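Local coordinates for FrpC operon protein (PDB 5EDF), which binds the RTX protein FrpC, is regulated by iron and may be involved in bacterial adhesion, at residues A[159-164]-A[210-215]. Numbering follows the deposited sequence. Where two conformers were deposited one is given.
Sequences NPAIIT and GYHQQV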
# COMPACT_ATOMS: atom_id res chain seq x y z
N ASN A 159 2.19 14.44 -6.94
CA ASN A 159 1.83 13.12 -6.52
C ASN A 159 1.15 13.16 -5.12
O ASN A 159 1.72 12.72 -4.12
CB ASN A 159 3.08 12.22 -6.52
CG ASN A 159 3.56 11.87 -7.91
OD1 ASN A 159 2.80 11.91 -8.87
ND2 ASN A 159 4.82 11.50 -8.02
N PRO A 160 -0.10 13.65 -5.07
CA PRO A 160 -0.73 13.85 -3.79
C PRO A 160 -1.06 12.53 -3.06
O PRO A 160 -1.11 11.45 -3.66
CB PRO A 160 -2.02 14.59 -4.14
CG PRO A 160 -2.31 14.20 -5.48
CD PRO A 160 -0.95 14.14 -6.16
N ALA A 161 -1.30 12.61 -1.77
CA ALA A 161 -1.61 11.44 -0.97
C ALA A 161 -2.40 11.87 0.24
O ALA A 161 -2.19 12.98 0.78
CB ALA A 161 -0.33 10.74 -0.52
N ILE A 162 -3.28 11.00 0.72
CA ILE A 162 -3.94 11.19 1.99
C ILE A 162 -3.81 9.90 2.80
O ILE A 162 -4.23 8.81 2.36
CB ILE A 162 -5.42 11.66 1.86
CG1 ILE A 162 -6.10 11.69 3.24
CG2 ILE A 162 -6.18 10.77 0.90
CD1 ILE A 162 -7.31 12.62 3.34
N ILE A 163 -3.18 10.02 3.98
CA ILE A 163 -2.94 8.92 4.89
C ILE A 163 -3.85 9.16 6.09
O ILE A 163 -3.85 10.22 6.70
CB ILE A 163 -1.48 8.91 5.38
CG1 ILE A 163 -0.50 8.81 4.22
CG2 ILE A 163 -1.30 7.76 6.42
CD1 ILE A 163 1.01 8.95 4.63
N THR A 164 -4.70 8.18 6.42
CA THR A 164 -5.64 8.28 7.56
C THR A 164 -5.34 7.16 8.53
O THR A 164 -5.25 6.01 8.16
CB THR A 164 -7.09 8.18 7.11
OG1 THR A 164 -7.34 9.08 6.03
CG2 THR A 164 -8.07 8.50 8.26
N GLY A 210 7.05 7.30 5.90
CA GLY A 210 8.14 6.46 5.43
C GLY A 210 7.64 5.35 4.53
O GLY A 210 8.24 5.05 3.49
N TYR A 211 6.57 4.69 4.95
CA TYR A 211 5.98 3.60 4.16
C TYR A 211 5.55 4.17 2.82
O TYR A 211 5.87 3.57 1.77
CB TYR A 211 4.83 2.99 4.96
CG TYR A 211 4.25 1.70 4.39
CD1 TYR A 211 4.29 0.53 5.11
CD2 TYR A 211 3.65 1.68 3.13
CE1 TYR A 211 3.74 -0.64 4.61
CE2 TYR A 211 3.12 0.51 2.62
CZ TYR A 211 3.17 -0.66 3.36
OH TYR A 211 2.62 -1.80 2.77
N HIS A 212 4.84 5.28 2.83
CA HIS A 212 4.36 5.82 1.57
C HIS A 212 5.48 6.25 0.65
O HIS A 212 5.39 6.03 -0.56
CB HIS A 212 3.35 6.95 1.77
CG HIS A 212 2.71 7.32 0.49
ND1 HIS A 212 1.99 6.40 -0.25
CD2 HIS A 212 2.72 8.47 -0.23
CE1 HIS A 212 1.62 6.96 -1.38
NE2 HIS A 212 2.03 8.22 -1.39
N GLN A 213 6.56 6.80 1.19
CA GLN A 213 7.70 7.16 0.37
C GLN A 213 8.26 5.91 -0.31
O GLN A 213 8.68 5.96 -1.47
CB GLN A 213 8.78 7.86 1.21
CG GLN A 213 8.39 9.24 1.65
CD GLN A 213 9.35 9.86 2.67
OE1 GLN A 213 10.05 9.17 3.40
NE2 GLN A 213 9.33 11.17 2.74
N GLN A 214 8.30 4.79 0.41
CA GLN A 214 8.76 3.54 -0.18
C GLN A 214 7.82 3.07 -1.30
O GLN A 214 8.27 2.62 -2.33
CB GLN A 214 8.93 2.47 0.89
CG GLN A 214 10.06 2.82 1.88
CD GLN A 214 9.96 2.01 3.14
OE1 GLN A 214 9.46 0.88 3.13
NE2 GLN A 214 10.42 2.57 4.24
N VAL A 215 6.51 3.24 -1.11
CA VAL A 215 5.53 2.87 -2.13
C VAL A 215 5.71 3.74 -3.37
O VAL A 215 5.68 3.24 -4.48
CB VAL A 215 4.10 2.96 -1.59
CG1 VAL A 215 3.11 2.75 -2.72
CG2 VAL A 215 3.90 1.94 -0.51
O HOH W 1 1.93 9.98 -3.58
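His212 reaches from helix 205-224 down to the sheet, where its imidazole lies beside the methyl group of Ala161. The tight part of the contact is here: Ala161 CB sits 3.6 Å from His212 NE2 and 3.8 Å from His212 CD2, approaching the ring obliquely. With CG anti to the backbone N (chi1 -170°), the histidine extends away from its helix and spans the gap between backbones, whose nearest CA atoms, those of Ala161 and His212, are still 8.6 Å apart. A small alanine suits the strand at this point, because its single methyl lets the ring come close. Two residues along the strand, on the same face, Ile163 packs more loosely; its longer chain brings apolar CD1 to 4.2 Å from His212 CB.

Toward the loop at Asn159 the packing gives way to water. A single water lies in the imidazole plane at its edge, 2.8 Å from His212 NE2, and donates a hydrogen bond to Asn159 O, which also bonds to Lys155 NZ. Histidine suits this buried site because its other nitrogen, ND1, can bond separately to Tyr193 OH, which should restrain the turn of the ring. Helix 205-224 crosses a face of the large antiparallel sheet; strand 161-167 lies between strands 150-155 and 178-186, and Val182 and Ser184 of the latter also touch His212.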